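Local coordinates for possible substrate binding protein of ABC transporter system (Rhodopseudomonas palustris, PDB 3NND), which probably binds an amino acid or a related small solute outside the inner membrane and delivers it to an ABC transporter for uptake, at residues Asn127-Ala132 with Tyr258-Pro263; Glu269-Glu274 with Phe286-Phe291. All coordinates share one frame; numbering follows the deposited sequence.

Interaction 1. Residues Asn127-Ala132 with Tyr258-Pro263; sequences NSSQDA and YYYDIP
With CG of Tyr-258 turned anti to the backbone N (chi1 159°), its ring reaches from strand 257-263 to the first turn of helix 128-140, where Ser-128 meets it. Ser-128 OG sits between its own backbone N and carbonyl carbon (chi1 74°), which brings it to the phenol end of the ring. There Ser-128 OG and Tyr-258 OH share a hydrogen bond of 2.7 Å, in which either hydroxyl could be the donor. Ala-132, one turn further along the helix, lies over one face of the same ring. Its CB is 3.7 Å from the centroid of the Tyr-258 ring, shifted toward the rim on the CG side, and makes a CH-pi contact. Ser-129 OG lies near the ring plane at the Tyr-258 edge, 3.8 Å from CE2. Ser-129 OG is also 3.4 Å from Tyr-260 CE2, so this one hydroxyl touches both tyrosines. The short axes of helix and strand run nearly antiparallel, at 170°. Asn-127 is the N-cap of the helix; its OD1 accepts a weak bond from Gln-130 N. Phe-285 packs on Ser-129 and Tyr-260 from helix 285-304. The strand pairs antiparallel with a strand of the second subunit, so the helix start backs an intersubunit sheet. The contact is mixed: one hydroxyl pair fixes the phenol end of Tyr-258, while the Ala-132 methyl packs on one face, toward the CG end of the ring.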
loop_
_atom_site.group_PDB
_atom_site.type_symbol
_atom_site.label_atom_id
_atom_site.label_comp_id
_atom_site.label_asym_id
_atom_site.label_seq_id
_atom_site.Cartn_x
_atom_site.Cartn_y
_atom_site.Cartn_z
ATOM N N ASN B 127 8.871 -16.877 4.806
ATOM C CA ASN B 127 9.184 -16.414 3.464
ATOM C C ASN B 127 7.945 -16.129 2.643
ATOM O O ASN B 127 6.854 -16.575 2.980
ATOM C CB ASN B 127 10.115 -17.387 2.736
ATOM C CG ASN B 127 9.596 -18.801 2.729
ATOM O OD1 ASN B 127 8.636 -19.110 2.035
ATOM N ND2 ASN B 127 10.238 -19.673 3.497
ATOM N N SER B 128 8.130 -15.380 1.561
ATOM C CA SER B 128 7.015 -14.874 0.767
ATOM C C SER B 128 6.228 -16.004 0.109
ATOM O O SER B 128 5.052 -15.844 -0.219
ATOM C CB SER B 128 7.496 -13.853 -0.280
ATOM O OG SER B 128 8.178 -14.479 -1.359
ATOM N N SER B 129 6.868 -17.148 -0.078
ATOM C CA SER B 129 6.173 -18.271 -0.691
ATOM C C SER B 129 5.084 -18.847 0.205
ATOM O O SER B 129 4.001 -19.179 -0.270
ATOM C CB SER B 129 7.154 -19.357 -1.117
ATOM O OG SER B 129 7.679 -19.068 -2.400
ATOM N N GLN B 130 5.363 -18.966 1.495
ATOM C CA GLN B 130 4.348 -19.431 2.429
ATOM C C GLN B 130 3.241 -18.392 2.524
ATOM O O GLN B 130 2.056 -18.729 2.463
ATOM C CB GLN B 130 4.958 -19.687 3.802
ATOM C CG GLN B 130 6.057 -20.733 3.810
ATOM C CD GLN B 130 7.206 -20.332 4.704
ATOM O OE1 GLN B 130 8.277 -20.939 4.671
ATOM N NE2 GLN B 130 6.997 -19.293 5.505
ATOM N N ASP B 131 3.633 -17.130 2.671
ATOM C CA ASP B 131 2.690 -16.030 2.606
ATOM C C ASP B 131 1.824 -16.229 1.389
ATOM O O ASP B 131 0.608 -16.126 1.461
ATOM C CB ASP B 131 3.417 -14.698 2.477
ATOM C CG ASP B 131 4.020 -14.242 3.776
ATOM O OD1 ASP B 131 3.773 -14.907 4.798
ATOM O OD2 ASP B 131 4.738 -13.220 3.784
ATOM N N ALA B 132 2.462 -16.520 0.265
ATOM C CA ALA B 132 1.753 -16.660 -0.999
ATOM C C ALA B 132 0.756 -17.810 -0.938
ATOM O O ALA B 132 -0.381 -17.693 -1.385
ATOM C CB ALA B 132 2.740 -16.854 -2.144
ATOM N N TYR B 258 2.911 -18.954 -7.870
ATOM C CA TYR B 258 3.434 -17.683 -7.384
ATOM C C TYR B 258 4.899 -17.589 -7.767
ATOM O O TYR B 258 5.674 -18.503 -7.502
ATOM C CB TYR B 258 3.281 -17.554 -5.875
ATOM C CG TYR B 258 4.217 -16.531 -5.250
ATOM C CD1 TYR B 258 3.938 -15.171 -5.311
ATOM C CD2 TYR B 258 5.378 -16.932 -4.594
ATOM C CE1 TYR B 258 4.786 -14.247 -4.739
ATOM C CE2 TYR B 258 6.227 -16.014 -4.022
ATOM C CZ TYR B 258 5.929 -14.674 -4.097
ATOM O OH TYR B 258 6.782 -13.756 -3.520
ATOM N N TYR B 259 5.281 -16.480 -8.389
ATOM C CA TYR B 259 6.644 -16.336 -8.893
ATOM C C TYR B 259 7.530 -15.513 -7.974
ATOM O O TYR B 259 7.059 -14.601 -7.301
ATOM C CB TYR B 259 6.629 -15.746 -10.298
ATOM C CG TYR B 259 6.111 -16.713 -11.323
ATOM C CD1 TYR B 259 6.947 -17.652 -11.895
ATOM C CD2 TYR B 259 4.795 -16.699 -11.710
ATOM C CE1 TYR B 259 6.486 -18.544 -12.833
ATOM C CE2 TYR B 259 4.323 -17.585 -12.647
ATOM C CZ TYR B 259 5.177 -18.506 -13.206
ATOM O OH TYR B 259 4.708 -19.398 -14.135
ATOM N N TYR B 260 8.810 -15.866 -7.929
ATOM C CA TYR B 260 9.786 -15.101 -7.158
ATOM C C TYR B 260 11.199 -15.273 -7.693
ATOM O O TYR B 260 11.485 -16.210 -8.439
ATOM C CB TYR B 260 9.717 -15.434 -5.665
ATOM C CG TYR B 260 10.154 -16.833 -5.273
ATOM C CD1 TYR B 260 11.400 -17.061 -4.707
ATOM C CD2 TYR B 260 9.310 -17.915 -5.439
ATOM C CE1 TYR B 260 11.795 -18.324 -4.337
ATOM C CE2 TYR B 260 9.697 -19.185 -5.072
ATOM C CZ TYR B 260 10.935 -19.384 -4.524
ATOM O OH TYR B 260 11.311 -20.656 -4.156
ATOM N N ASP B 261 12.076 -14.354 -7.311
ATOM C CA ASP B 261 13.444 -14.344 -7.813
ATOM C C ASP B 261 14.453 -14.431 -6.673
ATOM O O ASP B 261 14.223 -13.910 -5.584
ATOM C CB ASP B 261 13.695 -13.087 -8.650
ATOM C CG ASP B 261 12.840 -13.039 -9.905
ATOM O OD1 ASP B 261 12.561 -14.104 -10.480
ATOM O OD2 ASP B 261 12.449 -11.931 -10.324
ATOM N N ILE B 262 15.568 -15.101 -6.932
ATOM C CA ILE B 262 16.619 -15.229 -5.934
ATOM C C ILE B 262 17.972 -14.800 -6.493
ATOM O O ILE B 262 18.418 -15.314 -7.510
ATOM C CB ILE B 262 16.721 -16.678 -5.388
ATOM C CG1 ILE B 262 15.387 -17.114 -4.775
ATOM C CG2 ILE B 262 17.871 -16.804 -4.377
ATOM C CD1 ILE B 262 14.996 -16.326 -3.541
ATOM N N PRO B 263 18.622 -13.844 -5.825
ATOM C CA PRO B 263 19.988 -13.465 -6.183
ATOM C C PRO B 263 20.903 -14.688 -6.311
ATOM O O PRO B 263 20.981 -15.495 -5.386
ATOM C CB PRO B 263 20.418 -12.582 -5.008
ATOM C CG PRO B 263 19.151 -11.982 -4.519
ATOM C CD PRO B 263 18.080 -13.012 -4.735
#

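Interaction 2. Residues Glu269-Glu274 with Phe286-Phe291; sequences EWLVTE and FTAGGF
Phe-291 sets the edge of its ring against the six-membered part of the Trp-270 indole, with Phe-291 CE2 3.9 Å from Trp-270 CZ3. The indole atom lies near the plane of the phenyl ring. Trp-270 CG is anti to the backbone N (chi1 -171°), which swings the six-membered ring out to Phe-291. Leu-271 lies beside this pair. Its CD1 touches Phe-291 CD2 at 4.0 Å and Thr-287 CG2 at 4.1 Å. Leu-271 CD2 is 4.4 Å from Ala-288 CA, a looser approach. Leu-271 and Phe-291 lie alongside with their side chains running opposite ways. The short helix axes are 11.9 Å apart and cross at 129°, so side chains span the gap. Within helix 266-279, Glu-274 CG lies over one face of the indole. Helices 266-279 and 285-304, consecutive in the chain and joined by a short loop, pack with helix 20-37 in a helical layer of the domain. From helix 20-37, Tyr-36 meets Trp-270 edge-to-face and also touches Phe-291, and Met-32 packs on Leu-271. With an alanine at Phe-291, the six-membered ring of Trp-270 would probably lose its neighbour across the helix pair, and the Leu-271 CD1 methyl would have less to pack on. No hydrogen bond joins the two segments. The contact is apolar, and its hold comes from carbon surfaces buried together, including the methyl that Thr-287 turns to Leu-271.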
loop_
_atom_site.group_PDB
_atom_site.type_symbol
_atom_site.label_atom_id
_atom_site.label_comp_id
_atom_site.label_asym_id
_atom_site.label_seq_id
_atom_site.Cartn_x
_atom_site.Cartn_y
_atom_site.Cartn_z
ATOM N N GLU B 269 23.276 -21.981 -8.413
ATOM C CA GLU B 269 23.763 -22.404 -9.709
ATOM C C GLU B 269 23.797 -23.907 -9.772
ATOM O O GLU B 269 23.285 -24.511 -10.709
ATOM C CB GLU B 269 25.174 -21.864 -9.945
ATOM C CG GLU B 269 25.261 -20.353 -10.020
ATOM C CD GLU B 269 26.665 -19.860 -9.789
ATOM O OE1 GLU B 269 27.609 -20.542 -10.255
ATOM O OE2 GLU B 269 26.828 -18.804 -9.135
ATOM N N TRP B 270 24.409 -24.515 -8.766
ATOM C CA TRP B 270 24.541 -25.948 -8.757
ATOM C C TRP B 270 23.173 -26.590 -8.764
ATOM O O TRP B 270 22.911 -27.496 -9.552
ATOM C CB TRP B 270 25.329 -26.409 -7.540
ATOM C CG TRP B 270 25.659 -27.850 -7.614
ATOM C CD1 TRP B 270 26.726 -28.413 -8.246
ATOM C CD2 TRP B 270 24.904 -28.924 -7.056
ATOM N NE1 TRP B 270 26.682 -29.782 -8.118
ATOM C CE2 TRP B 270 25.572 -30.122 -7.387
ATOM C CE3 TRP B 270 23.724 -28.993 -6.307
ATOM C CZ2 TRP B 270 25.102 -31.376 -6.994
ATOM C CZ3 TRP B 270 23.258 -30.242 -5.918
ATOM C CH2 TRP B 270 23.950 -31.417 -6.261
ATOM N N LEU B 271 22.296 -26.118 -7.888
ATOM C CA LEU B 271 20.974 -26.699 -7.792
ATOM C C LEU B 271 20.266 -26.576 -9.124
ATOM O O LEU B 271 19.792 -27.576 -9.672
ATOM C CB LEU B 271 20.150 -26.043 -6.684
ATOM C CG LEU B 271 18.712 -26.562 -6.550
ATOM C CD1 LEU B 271 18.677 -28.081 -6.481
ATOM C CD2 LEU B 271 18.032 -25.957 -5.343
ATOM N N VAL B 272 20.205 -25.354 -9.651
ATOM C CA VAL B 272 19.459 -25.102 -10.882
ATOM C C VAL B 272 20.043 -25.855 -12.082
ATOM O O VAL B 272 19.307 -26.475 -12.855
ATOM C CB VAL B 272 19.308 -23.584 -11.200
ATOM C CG1 VAL B 272 18.955 -23.382 -12.664
ATOM C CG2 VAL B 272 18.237 -22.948 -10.326
ATOM N N THR B 273 21.362 -25.808 -12.226
ATOM C CA THR B 273 22.027 -26.487 -13.331
ATOM C C THR B 273 21.845 -27.997 -13.239
ATOM O O THR B 273 21.431 -28.642 -14.202
ATOM C CB THR B 273 23.528 -26.165 -13.368
ATOM O OG1 THR B 273 23.709 -24.777 -13.110
ATOM C CG2 THR B 273 24.119 -26.479 -14.730
ATOM N N GLU B 274 22.161 -28.546 -12.074
ATOM C CA GLU B 274 22.117 -29.983 -11.864
ATOM C C GLU B 274 20.692 -30.505 -11.911
ATOM O O GLU B 274 20.423 -31.533 -12.536
ATOM C CB GLU B 274 22.757 -30.345 -10.529
ATOM C CG GLU B 274 24.266 -30.365 -10.566
ATOM C CD GLU B 274 24.783 -31.261 -11.659
ATOM O OE1 GLU B 274 24.364 -32.438 -11.703
ATOM O OE2 GLU B 274 25.602 -30.787 -12.474
ATOM N N PHE B 286 9.861 -25.940 -3.063
ATOM C CA PHE B 286 9.903 -27.014 -2.078
ATOM C C PHE B 286 11.190 -27.802 -2.157
ATOM O O PHE B 286 11.750 -28.198 -1.134
ATOM C CB PHE B 286 8.693 -27.925 -2.209
ATOM C CG PHE B 286 7.475 -27.379 -1.547
ATOM C CD1 PHE B 286 6.345 -27.087 -2.280
ATOM C CD2 PHE B 286 7.481 -27.122 -0.187
ATOM C CE1 PHE B 286 5.238 -26.574 -1.667
ATOM C CE2 PHE B 286 6.383 -26.612 0.433
ATOM C CZ PHE B 286 5.253 -26.336 -0.305
ATOM N N THR B 287 11.649 -28.022 -3.384
ATOM C CA THR B 287 12.946 -28.622 -3.644
ATOM C C THR B 287 14.020 -27.898 -2.858
ATOM O O THR B 287 14.882 -28.518 -2.238
ATOM C CB THR B 287 13.302 -28.508 -5.117
ATOM O OG1 THR B 287 12.517 -29.436 -5.877
ATOM C CG2 THR B 287 14.764 -28.809 -5.316
ATOM N N ALA B 288 13.950 -26.573 -2.884
ATOM C CA ALA B 288 14.942 -25.731 -2.237
ATOM C C ALA B 288 14.824 -25.778 -0.721
ATOM O O ALA B 288 15.789 -25.488 -0.009
ATOM C CB ALA B 288 14.816 -24.307 -2.734
ATOM N N GLY B 289 13.638 -26.131 -0.233
ATOM C CA GLY B 289 13.422 -26.299 1.194
ATOM C C GLY B 289 14.125 -27.539 1.720
ATOM O O GLY B 289 14.869 -27.487 2.703
ATOM N N GLY B 290 13.887 -28.666 1.060
ATOM C CA GLY B 290 14.534 -29.906 1.437
ATOM C C GLY B 290 16.032 -29.716 1.416
ATOM O O GLY B 290 16.740 -30.199 2.283
ATOM N N PHE B 291 16.519 -28.991 0.420
ATOM C CA PHE B 291 17.944 -28.767 0.268
ATOM C C PHE B 291 18.452 -27.939 1.444
ATOM O O PHE B 291 19.568 -28.136 1.911
ATOM C CB PHE B 291 18.194 -28.059 -1.063
ATOM C CG PHE B 291 19.643 -27.961 -1.467
ATOM C CD1 PHE B 291 20.574 -27.336 -0.656
ATOM C CD2 PHE B 291 20.058 -28.437 -2.695
ATOM C CE1 PHE B 291 21.904 -27.227 -1.048
ATOM C CE2 PHE B 291 21.383 -28.323 -3.093
ATOM C CZ PHE B 291 22.305 -27.718 -2.267
#

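In the fold
The two contacts follow each other along the chain: interaction 1 closes with strand 257-263, and helix 266-279 of interaction 2 comes next. Their centres are about 15 Å apart. Their nearest atoms are about 5 Å apart, so they do not touch. Helix 285-304 links them, since it supplies segment 286-291 and its Phe-285 packs on residues of interaction 1. Both also reach the second subunit. There strand 257-263 continues the sheet, while Glu-269 and Val-272 pack on Tyr-342 of that subunit. Within the periplasmic binding protein fold, interaction 1 ties helix 128-140 to the strand and interaction 2 ties the next two helices to each other, both beside a subunit interface.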